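Local coordinates for peptide ABC transporter, peptide-binding protein (Thermus thermophilus, PDB 2D5W) that binds oligopeptides, here seen with a pentapeptide, and probably serves as the solute-binding component of a peptide ABC transporter, at residues A[325-328]-A[329-333]; A[379-383]-A[384-388]; A[453-457]-A[458-462]; A[535-538]-A[539-543]. All coordinates share one frame; numbering follows the deposited sequence.

Contact 1: A[325-328]-A[329-333]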
loop_
_atom_site.group_PDB
_atom_site.type_symbol
_atom_site.label_atom_id
_atom_site.label_comp_id
_atom_site.label_asym_id
_atom_site.label_seq_id
_atom_site.Cartn_x
_atom_site.Cartn_y
_atom_site.Cartn_z
ATOM N N LYS A 325 7.982 -12.853 22.250
ATOM C CA LYS A 325 6.746 -12.089 22.371
ATOM C C LYS A 325 6.688 -11.246 23.641
ATOM O O LYS A 325 6.053 -10.195 23.654
ATOM C CB LYS A 325 5.516 -13.005 22.305
ATOM C CG LYS A 325 5.275 -13.871 23.530
ATOM C CD LYS A 325 3.957 -14.629 23.396
ATOM C CE LYS A 325 3.707 -15.527 24.595
ATOM N NZ LYS A 325 2.446 -16.306 24.444
ATOM N N ARG A 326 7.341 -11.698 24.709
ATOM C CA ARG A 326 7.329 -10.942 25.957
ATOM C C ARG A 326 7.933 -9.551 25.777
ATOM O O ARG A 326 7.478 -8.586 26.389
ATOM C CB ARG A 326 8.081 -11.707 27.051
ATOM C CG ARG A 326 7.362 -12.963 27.536
ATOM C CD ARG A 326 8.221 -13.753 28.515
ATOM N NE ARG A 326 9.408 -14.298 27.864
ATOM C CZ ARG A 326 10.423 -14.866 28.506
ATOM N NH1 ARG A 326 11.459 -15.330 27.820
ATOM N NH2 ARG A 326 10.408 -14.964 29.828
ATOM N N THR A 327 8.949 -9.448 24.929
ATOM C CA THR A 327 9.592 -8.164 24.676
ATOM C C THR A 327 8.644 -7.230 23.932
ATOM O O THR A 327 8.562 -6.037 24.228
ATOM C CB THR A 327 10.858 -8.340 23.825
ATOM O OG1 THR A 327 11.702 -9.322 24.435
ATOM C CG2 THR A 327 11.618 -7.025 23.712
ATOM N N ARG A 328 7.926 -7.784 22.960
ATOM C CA ARG A 328 6.996 -6.999 22.165
ATOM C C ARG A 328 5.804 -6.561 23.014
ATOM O O ARG A 328 5.320 -5.433 22.884
ATOM C CB ARG A 328 6.573 -7.810 20.934
ATOM C CG ARG A 328 7.792 -8.265 20.123
ATOM C CD ARG A 328 7.429 -8.811 18.755
ATOM N NE ARG A 328 6.644 -10.042 18.796
ATOM C CZ ARG A 328 7.151 -11.271 18.801
ATOM N NH1 ARG A 328 6.336 -12.319 18.831
ATOM N NH2 ARG A 328 8.462 -11.464 18.778
ATOM N N GLN A 329 5.350 -7.442 23.900
ATOM C CA GLN A 329 4.245 -7.115 24.793
ATOM C C GLN A 329 4.693 -6.012 25.759
ATOM O O GLN A 329 3.935 -5.089 26.055
ATOM C CB GLN A 329 3.818 -8.351 25.585
ATOM C CG GLN A 329 3.326 -9.499 24.720
ATOM C CD GLN A 329 3.015 -10.739 25.528
ATOM O OE1 GLN A 329 3.660 -11.006 26.539
ATOM N NE2 GLN A 329 2.035 -11.512 25.080
ATOM N N ALA A 330 5.931 -6.109 26.244
ATOM C CA ALA A 330 6.464 -5.112 27.168
ATOM C C ALA A 330 6.491 -3.740 26.509
ATOM O O ALA A 330 6.061 -2.747 27.098
ATOM C CB ALA A 330 7.872 -5.507 27.611
ATOM N N ILE A 331 7.004 -3.681 25.286
ATOM C CA ILE A 331 7.068 -2.411 24.581
ATOM C C ILE A 331 5.674 -1.820 24.398
ATOM O O ILE A 331 5.469 -0.630 24.636
ATOM C CB ILE A 331 7.755 -2.563 23.201
ATOM C CG1 ILE A 331 9.235 -2.917 23.396
ATOM C CG2 ILE A 331 7.627 -1.264 22.401
ATOM C CD1 ILE A 331 9.966 -3.265 22.107
ATOM N N LEU A 332 4.707 -2.644 23.999
ATOM C CA LEU A 332 3.359 -2.126 23.787
ATOM C C LEU A 332 2.746 -1.576 25.074
ATOM O O LEU A 332 2.045 -0.561 25.046
ATOM C CB LEU A 332 2.451 -3.199 23.170
ATOM C CG LEU A 332 1.109 -2.682 22.626
ATOM C CD1 LEU A 332 1.348 -1.524 21.658
ATOM C CD2 LEU A 332 0.356 -3.811 21.935
ATOM N N HIS A 333 3.003 -2.241 26.201
ATOM C CA HIS A 333 2.486 -1.771 27.488
ATOM C C HIS A 333 3.106 -0.419 27.848
ATOM O O HIS A 333 2.558 0.325 28.666
ATOM C CB HIS A 333 2.804 -2.766 28.615
ATOM C CG HIS A 333 1.823 -3.893 28.737
ATOM N ND1 HIS A 333 0.469 -3.693 28.895
ATOM C CD2 HIS A 333 2.012 -5.234 28.785
ATOM C CE1 HIS A 333 -0.134 -4.862 29.036
ATOM N NE2 HIS A 333 0.782 -5.812 28.974
#

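Contact 2: A[379-383]-A[384-388]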
loop_
_atom_site.group_PDB
_atom_site.type_symbol
_atom_site.label_atom_id
_atom_site.label_comp_id
_atom_site.label_asym_id
_atom_site.label_seq_id
_atom_site.Cartn_x
_atom_site.Cartn_y
_atom_site.Cartn_z
ATOM N N ALA A 379 8.109 -5.540 34.548
ATOM C CA ALA A 379 8.111 -6.922 35.017
ATOM C C ALA A 379 8.496 -7.896 33.904
ATOM O O ALA A 379 9.280 -8.819 34.120
ATOM C CB ALA A 379 6.741 -7.283 35.576
ATOM N N LEU A 380 7.940 -7.690 32.713
ATOM C CA LEU A 380 8.239 -8.554 31.575
ATOM C C LEU A 380 9.714 -8.491 31.203
ATOM O O LEU A 380 10.349 -9.517 30.967
ATOM C CB LEU A 380 7.389 -8.149 30.368
ATOM C CG LEU A 380 5.924 -8.588 30.419
ATOM C CD1 LEU A 380 5.103 -7.787 29.421
ATOM C CD2 LEU A 380 5.833 -10.080 30.132
ATOM N N LEU A 381 10.261 -7.281 31.159
ATOM C CA LEU A 381 11.662 -7.110 30.806
ATOM C C LEU A 381 12.593 -7.675 31.876
ATOM O O LEU A 381 13.640 -8.236 31.562
ATOM C CB LEU A 381 11.956 -5.629 30.554
ATOM C CG LEU A 381 11.217 -5.065 29.333
ATOM C CD1 LEU A 381 11.296 -3.552 29.341
ATOM C CD2 LEU A 381 11.815 -5.638 28.055
ATOM N N ALA A 382 12.206 -7.537 33.140
ATOM C CA ALA A 382 13.021 -8.054 34.236
ATOM C C ALA A 382 13.105 -9.574 34.150
ATOM O O ALA A 382 14.148 -10.167 34.428
ATOM C CB ALA A 382 12.426 -7.639 35.571
ATOM N N GLU A 383 12.001 -10.201 33.757
ATOM C CA GLU A 383 11.947 -11.652 33.636
ATOM C C GLU A 383 12.950 -12.162 32.606
ATOM O O GLU A 383 13.362 -13.320 32.652
ATOM C CB GLU A 383 10.532 -12.090 33.246
ATOM C CG GLU A 383 10.331 -13.596 33.190
ATOM C CD GLU A 383 8.903 -13.978 32.843
ATOM O OE1 GLU A 383 8.613 -15.191 32.765
ATOM O OE2 GLU A 383 8.072 -13.067 32.647
ATOM N N MET A 384 13.345 -11.296 31.679
ATOM C CA MET A 384 14.295 -11.689 30.647
ATOM C C MET A 384 15.736 -11.266 30.923
ATOM O O MET A 384 16.568 -11.233 30.014
ATOM C CB MET A 384 13.826 -11.173 29.285
ATOM C CG MET A 384 12.549 -11.861 28.815
ATOM S SD MET A 384 11.963 -11.327 27.201
ATOM C CE MET A 384 11.320 -9.697 27.612
ATOM N N GLY A 385 16.021 -10.943 32.181
ATOM C CA GLY A 385 17.373 -10.584 32.573
ATOM C C GLY A 385 17.817 -9.136 32.521
ATOM O O GLY A 385 18.938 -8.827 32.930
ATOM N N TRP A 386 16.967 -8.241 32.031
ATOM C CA TRP A 386 17.344 -6.834 31.945
ATOM C C TRP A 386 17.409 -6.137 33.300
ATOM O O TRP A 386 16.540 -6.332 34.149
ATOM C CB TRP A 386 16.363 -6.056 31.064
ATOM C CG TRP A 386 16.309 -6.500 29.637
ATOM C CD1 TRP A 386 15.365 -7.301 29.065
ATOM C CD2 TRP A 386 17.220 -6.140 28.591
ATOM N NE1 TRP A 386 15.628 -7.459 27.725
ATOM C CE2 TRP A 386 16.760 -6.757 27.407
ATOM C CE3 TRP A 386 18.379 -5.355 28.540
ATOM C CZ2 TRP A 386 17.419 -6.614 26.182
ATOM C CZ3 TRP A 386 19.036 -5.211 27.323
ATOM C CH2 TRP A 386 18.551 -5.839 26.158
ATOM N N ARG A 387 18.444 -5.320 33.480
ATOM C CA ARG A 387 18.636 -4.531 34.695
ATOM C C ARG A 387 19.187 -3.178 34.261
ATOM O O ARG A 387 20.048 -3.105 33.390
ATOM C CB ARG A 387 19.622 -5.206 35.656
ATOM C CG ARG A 387 19.151 -6.548 36.198
ATOM C CD ARG A 387 19.768 -6.847 37.559
ATOM N NE ARG A 387 21.226 -6.747 37.551
ATOM C CZ ARG A 387 22.028 -7.510 36.816
ATOM N NH1 ARG A 387 23.343 -7.342 36.879
ATOM N NH2 ARG A 387 21.520 -8.440 36.019
ATOM N N LYS A 388 18.697 -2.105 34.871
ATOM C CA LYS A 388 19.148 -0.774 34.494
ATOM C C LYS A 388 20.628 -0.488 34.699
ATOM O O LYS A 388 21.199 -0.790 35.755
ATOM C CB LYS A 388 18.348 0.300 35.234
ATOM C CG LYS A 388 16.935 0.486 34.724
ATOM C CD LYS A 388 16.291 1.719 35.338
ATOM C CE LYS A 388 14.870 1.903 34.837
ATOM N NZ LYS A 388 14.225 3.087 35.462
HETATM O O HOH W 1 16.311 -8.683 35.690
#

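Contact 3: A[453-457]-A[458-462]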
loop_
_atom_site.group_PDB
_atom_site.type_symbol
_atom_site.label_atom_id
_atom_site.label_comp_id
_atom_site.label_asym_id
_atom_site.label_seq_id
_atom_site.Cartn_x
_atom_site.Cartn_y
_atom_site.Cartn_z
ATOM N N GLN A 453 12.055 -4.117 2.518
ATOM C CA GLN A 453 12.057 -5.559 2.293
ATOM C C GLN A 453 13.409 -6.233 2.531
ATOM O O GLN A 453 13.678 -7.304 1.988
ATOM C CB GLN A 453 11.530 -5.848 0.876
ATOM C CG GLN A 453 10.013 -5.619 0.787
ATOM C CD GLN A 453 9.488 -5.249 -0.596
ATOM O OE1 GLN A 453 8.295 -4.979 -0.752
ATOM N NE2 GLN A 453 10.359 -5.234 -1.594
ATOM N N ARG A 454 14.246 -5.622 3.368
ATOM C CA ARG A 454 15.563 -6.181 3.662
ATOM C C ARG A 454 15.901 -6.281 5.154
ATOM O O ARG A 454 17.071 -6.208 5.539
ATOM C CB ARG A 454 16.645 -5.380 2.929
ATOM C CG ARG A 454 16.530 -5.437 1.402
ATOM C CD ARG A 454 16.823 -6.829 0.844
ATOM N NE ARG A 454 16.824 -6.841 -0.621
ATOM C CZ ARG A 454 15.734 -6.858 -1.382
ATOM N NH1 ARG A 454 15.848 -6.858 -2.703
ATOM N NH2 ARG A 454 14.527 -6.900 -0.833
ATOM N N ALA A 455 14.885 -6.454 5.994
ATOM C CA ALA A 455 15.128 -6.603 7.425
ATOM C C ALA A 455 15.930 -7.886 7.671
ATOM O O ALA A 455 16.694 -7.973 8.635
ATOM C CB ALA A 455 13.804 -6.656 8.185
ATOM N N SER A 456 15.758 -8.880 6.800
ATOM C CA SER A 456 16.477 -10.144 6.946
ATOM C C SER A 456 17.975 -9.942 6.737
ATOM O O SER A 456 18.782 -10.796 7.109
ATOM C CB SER A 456 15.946 -11.187 5.956
ATOM O OG SER A 456 16.237 -10.827 4.618
ATOM N N GLU A 457 18.335 -8.813 6.133
ATOM C CA GLU A 457 19.732 -8.458 5.892
ATOM C C GLU A 457 20.139 -7.399 6.915
ATOM O O GLU A 457 21.194 -6.776 6.802
ATOM C CB GLU A 457 19.912 -7.910 4.473
ATOM C CG GLU A 457 19.693 -8.936 3.370
ATOM C CD GLU A 457 20.747 -10.026 3.368
ATOM O OE1 GLU A 457 21.948 -9.690 3.306
ATOM O OE2 GLU A 457 20.376 -11.218 3.421
ATOM N N CYS A 458 19.268 -7.202 7.902
ATOM C CA CYS A 458 19.467 -6.255 8.994
ATOM C C CYS A 458 19.575 -4.783 8.568
ATOM O O CYS A 458 20.269 -3.994 9.209
ATOM C CB CYS A 458 20.694 -6.670 9.829
ATOM S SG CYS A 458 20.905 -8.478 10.015
ATOM N N LYS A 459 18.869 -4.412 7.500
ATOM C CA LYS A 459 18.879 -3.029 7.017
ATOM C C LYS A 459 18.252 -2.107 8.062
ATOM O O LYS A 459 18.715 -0.985 8.260
ATOM C CB LYS A 459 18.149 -2.920 5.678
ATOM C CG LYS A 459 18.990 -3.356 4.486
ATOM C CD LYS A 459 20.179 -2.423 4.264
ATOM C CE LYS A 459 19.730 -1.001 3.951
ATOM N NZ LYS A 459 20.876 -0.087 3.675
ATOM N N TRP A 460 17.167 -2.560 8.685
ATOM C CA TRP A 460 16.553 -1.828 9.789
ATOM C C TRP A 460 16.529 -2.912 10.863
ATOM O O TRP A 460 16.227 -4.072 10.574
ATOM C CB TRP A 460 15.164 -1.250 9.459
ATOM C CG TRP A 460 14.157 -2.149 8.835
ATOM C CD1 TRP A 460 14.019 -2.439 7.506
ATOM C CD2 TRP A 460 13.082 -2.811 9.504
ATOM N NE1 TRP A 460 12.920 -3.237 7.309
ATOM C CE2 TRP A 460 12.325 -3.482 8.520
ATOM C CE3 TRP A 460 12.682 -2.903 10.845
ATOM C CZ2 TRP A 460 11.190 -4.236 8.836
ATOM C CZ3 TRP A 460 11.555 -3.652 11.157
ATOM C CH2 TRP A 460 10.823 -4.309 10.157
ATOM N N THR A 461 16.870 -2.537 12.092
ATOM C CA THR A 461 17.033 -3.505 13.172
ATOM C C THR A 461 16.152 -3.426 14.404
ATOM O O THR A 461 16.418 -4.116 15.393
ATOM C CB THR A 461 18.477 -3.448 13.675
ATOM O OG1 THR A 461 18.738 -2.129 14.174
ATOM C CG2 THR A 461 19.452 -3.755 12.543
ATOM N N GLY A 462 15.123 -2.596 14.374
ATOM C CA GLY A 462 14.276 -2.493 15.544
ATOM C C GLY A 462 12.830 -2.233 15.205
ATOM O O GLY A 462 12.122 -3.124 14.737
#

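Contact 4: A[535-538]-A[539-543]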
loop_
_atom_site.group_PDB
_atom_site.type_symbol
_atom_site.label_atom_id
_atom_site.label_comp_id
_atom_site.label_asym_id
_atom_site.label_seq_id
_atom_site.Cartn_x
_atom_site.Cartn_y
_atom_site.Cartn_z
ATOM N N GLN A 535 -6.839 -13.492 14.304
ATOM C CA GLN A 535 -6.551 -12.226 14.974
ATOM C C GLN A 535 -6.295 -12.417 16.470
ATOM O O GLN A 535 -5.507 -11.682 17.063
ATOM C CB GLN A 535 -7.688 -11.228 14.739
ATOM C CG GLN A 535 -7.744 -10.714 13.300
ATOM C CD GLN A 535 -8.976 -9.874 13.016
ATOM O OE1 GLN A 535 -9.047 -8.695 13.366
ATOM N NE2 GLN A 535 -9.967 -10.492 12.383
ATOM N N GLU A 536 -6.952 -13.403 17.076
ATOM C CA GLU A 536 -6.745 -13.680 18.497
ATOM C C GLU A 536 -5.296 -14.125 18.710
ATOM O O GLU A 536 -4.626 -13.671 19.639
ATOM C CB GLU A 536 -7.700 -14.779 18.978
ATOM C CG GLU A 536 -9.159 -14.355 19.099
ATOM C CD GLU A 536 -9.464 -13.607 20.391
ATOM O OE1 GLU A 536 -10.626 -13.187 20.573
ATOM O OE2 GLU A 536 -8.551 -13.442 21.228
ATOM N N ILE A 537 -4.818 -15.014 17.846
ATOM C CA ILE A 537 -3.446 -15.499 17.936
ATOM C C ILE A 537 -2.477 -14.346 17.680
ATOM O O ILE A 537 -1.492 -14.171 18.396
ATOM C CB ILE A 537 -3.192 -16.619 16.905
ATOM C CG1 ILE A 537 -4.008 -17.858 17.282
ATOM C CG2 ILE A 537 -1.707 -16.948 16.837
ATOM C CD1 ILE A 537 -4.011 -18.937 16.222
ATOM N N TRP A 538 -2.774 -13.554 16.654
ATOM C CA TRP A 538 -1.953 -12.409 16.283
ATOM C C TRP A 538 -1.766 -11.465 17.474
ATOM O O TRP A 538 -0.652 -11.021 17.761
ATOM C CB TRP A 538 -2.626 -11.662 15.124
ATOM C CG TRP A 538 -1.823 -10.535 14.533
ATOM C CD1 TRP A 538 -1.036 -10.584 13.417
ATOM C CD2 TRP A 538 -1.736 -9.193 15.026
ATOM N NE1 TRP A 538 -0.465 -9.355 13.183
ATOM C CE2 TRP A 538 -0.877 -8.483 14.158
ATOM C CE3 TRP A 538 -2.301 -8.519 16.119
ATOM C CZ2 TRP A 538 -0.566 -7.131 14.348
ATOM C CZ3 TRP A 538 -1.993 -7.175 16.308
ATOM C CH2 TRP A 538 -1.132 -6.497 15.426
ATOM N N ALA A 539 -2.859 -11.168 18.173
ATOM C CA ALA A 539 -2.806 -10.260 19.313
ATOM C C ALA A 539 -1.982 -10.802 20.477
ATOM O O ALA A 539 -1.361 -10.033 21.209
ATOM C CB ALA A 539 -4.215 -9.918 19.781
ATOM N N GLU A 540 -1.972 -12.116 20.660
ATOM C CA GLU A 540 -1.185 -12.687 21.745
ATOM C C GLU A 540 0.307 -12.587 21.447
ATOM O O GLU A 540 1.113 -12.354 22.348
ATOM C CB GLU A 540 -1.556 -14.155 21.972
ATOM C CG GLU A 540 -0.604 -14.886 22.922
ATOM C CD GLU A 540 -0.494 -14.225 24.292
ATOM O OE1 GLU A 540 0.506 -14.481 24.997
ATOM O OE2 GLU A 540 -1.403 -13.459 24.672
ATOM N N GLU A 541 0.666 -12.745 20.175
ATOM C CA GLU A 541 2.063 -12.724 19.751
ATOM C C GLU A 541 2.637 -11.357 19.367
ATOM O O GLU A 541 3.855 -11.167 19.399
ATOM C CB GLU A 541 2.234 -13.694 18.580
ATOM C CG GLU A 541 1.735 -15.103 18.872
ATOM C CD GLU A 541 2.850 -16.048 19.262
ATOM O OE1 GLU A 541 3.626 -15.716 20.181
ATOM O OE2 GLU A 541 2.951 -17.128 18.644
ATOM N N LEU A 542 1.770 -10.420 18.993
ATOM C CA LEU A 542 2.196 -9.075 18.593
ATOM C C LEU A 542 3.387 -9.041 17.628
ATOM O O LEU A 542 4.433 -8.461 17.933
ATOM C CB LEU A 542 2.527 -8.226 19.826
ATOM C CG LEU A 542 1.376 -7.866 20.765
ATOM C CD1 LEU A 542 1.937 -7.084 21.943
ATOM C CD2 LEU A 542 0.320 -7.049 20.028
ATOM N N PRO A 543 3.246 -9.662 16.444
ATOM C CA PRO A 543 4.362 -9.642 15.489
ATOM C C PRO A 543 4.696 -8.205 15.081
ATOM O O PRO A 543 5.811 -7.907 14.661
ATOM C CB PRO A 543 3.850 -10.500 14.333
ATOM C CG PRO A 543 2.357 -10.381 14.434
ATOM C CD PRO A 543 2.103 -10.429 15.917
#

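Contact 1: A[325-328]-A[329-333]
The carboxamide of Gln-329 lies against the chain one turn earlier: its OE1 sits 3.7 Å from Arg-326 CA, and its NE2 4.0 Å from Lys-325 CD. A second flat group, the guanidinium of Arg-328, has Lys-325 CA on one face, 3.6 Å above the plane and displaced toward the rim; NH1 bonds to Glu-541 O and NH2 to Leu-322 O. These groups belong to the alpha-helix 325-333, whose i to i+4 pattern runs from Gln-329 N to Lys-325 O (2.9 Å, 159° at the hydrogen) to Leu-332 N to Arg-328 O (3.1 Å). Because chi1 of Gln-329 (-61°) places CG beside the backbone N, CG comes within 3.0 Å of Lys-325 O, a tight fit. The extended chains of Lys-325 and Gln-329 then run side by side in the same direction, and Lys-325 NZ ends in a salt bridge with Glu-540. With a leucine in place of Gln-329, the weak bonds of NE2 to Glu-540 O and Tyr-370 OH would probably be lost, leaving both oxygens without that donor. Further along the helix, Ile-331 packs on the backbone of the preceding turn, its CG1 3.3 Å from Thr-327 O.

Contact 2: A[379-383]-A[384-388]
Leu-380 meets the second segment through its carbonyl, with the methyl CE of Met-384 lying 3.5 Å from Leu-380 O. The thioether chain reaches there by bending at its last torsion (chi3 -73°), which also brings CE to 4.1 Å from Leu-381 CD2. The same CD2 touches Trp-386 CD1 at 4.0 Å, the leucine and indole side chains crossing at a slant. Leu-381 O is the busiest acceptor: Met-384 N bonds to it from above the carbonyl plane, Trp-386 N reaches it weakly at 3.4 Å, and Trp-386 CD1 sets the indole edge toward it at 3.2 Å, with the oxygen near the ring plane. Together with the bond from Gly-385 N to Ala-382 O (3.0 Å), the 6→1 bond, though weak, and the positive phi of Gly-385 (90°) identify a Schellman motif ending helix 374-383. At that phi a side chain would press on the preceding carbonyl O, which calls for glycine. Ala-382 O also accepts from a water, at 2.9 Å, that donates to Trp-386 O as well, bridging the helix end to the chain leading into strand 387-388. The CB of Glu-383 points away from the second segment and the chain beyond it is extended; its OE1 forms a long, weak ion pair with Arg-326 NH2.

Contact 3: A[453-457]-A[458-462]
Ala-455 and Trp-460 meet in a local turn contact, in the loop that leads from helix 449-452 to strand 463-469. The methyl CB of Ala-455 stands over one face of the indole, 3.4 Å above its plane and shifted toward the rim. Its closest ring atom is Trp-460 CE2, at 3.5 Å, and the approach to the five-membered ring, 29° off the normal, qualifies as CH-pi. Trp-460 adopts a chi1 of 49°, with CG between its own backbone N and carbonyl carbon, and this turns the ring back toward the alanine; NE1 is held by Ile-452 O. Beside this packing, Arg-454 CB lies 3.5 Å from Lys-459 CG, while both charged ends lead away, that of Arg-454 to a cation-pi contact with Tyr-498. The backbone bonds fix the turn. Arg-454 O accepts from Glu-457 N (3.0 Å) and from Lys-459 N (3.2 Å), which arrive from opposite faces of the carbonyl plane, and Cys-458 N bonds to Ala-455 O at 2.8 Å. Cys-458 has positive phi (62°) and is tied by a disulfide to Cys-314. The 6→1 and 5→2 bonds around that residue are those of a Schellman motif, here closing the short 3-10 segment 455-456.

Contact 4: A[535-538]-A[539-543]
Pro-543 sets its ring against the indole of Trp-538 where helix 524-541 ends, and the fit is one of bump on plate. The protruding CG is the closest point, 3.3 Å from Trp-538 NE1, and stands over the five-membered ring, 3.6 Å from its centroid and 29° off the normal: a CH-pi contact. Pro-543 CD lies over the same face, 3.8 Å above the plane, nearly centred on the five-membered ring and so toward one end of the indole as a whole. The indole comes to lie alongside its own helix because CG of Trp-538 is anti to the backbone N (chi1 -174°), which also brings CE3 to 3.4 Å from Ala-539 N. At the six-membered ring, Leu-542 CD2 fits obliquely near CZ3 at 4.4 Å. On another side of the helix, Ile-537 CG2 rests 4.4 Å from Glu-541 CG. Beyond the segments, Phe-479 meets the indole edge-to-face and Trp-355 packs on it at an inclination. Replacing Trp-538 with an alanine would probably open a gap between these rings and leave Pro-543 CG without the face it rests on. The chain turns out of the helix at Leu-542, whose phi is positive (46°). Proline follows and has no N-H with which to make the 6→1 bond to Trp-538 O, so that carbonyl keeps the i to i+4 bond from Leu-542 N (2.8 Å). The chemistry is thus divided: apolar ring packing seals one side of the helix end, while Glu-540, between Lys-325 at OE1 and Lys-368 at OE2, probably has its charge largely balanced on another.

Contact 1 is the buried member and the hub: it touches contact 2 through helix 374-383 and contact 4 through the end of helix 524-541, whereas contact 3 touches none of the others, its nearest atoms being about 8 Å from contacts 1 and 4. Contact 2 lies farthest out, about 37 Å from the chain centre, and mixes exposed residues with a small apolar cluster. The chemistry follows position. Contact 1 lies within a regular helix and sends charged groups to its neighbours; contacts 2 and 4 are helix ends and contact 3 a loop turn, each with a positive-phi residue, glycine, leucine and cysteine respectively. Each of these three packs a tryptophan, but contact 3 alone carries a disulfide.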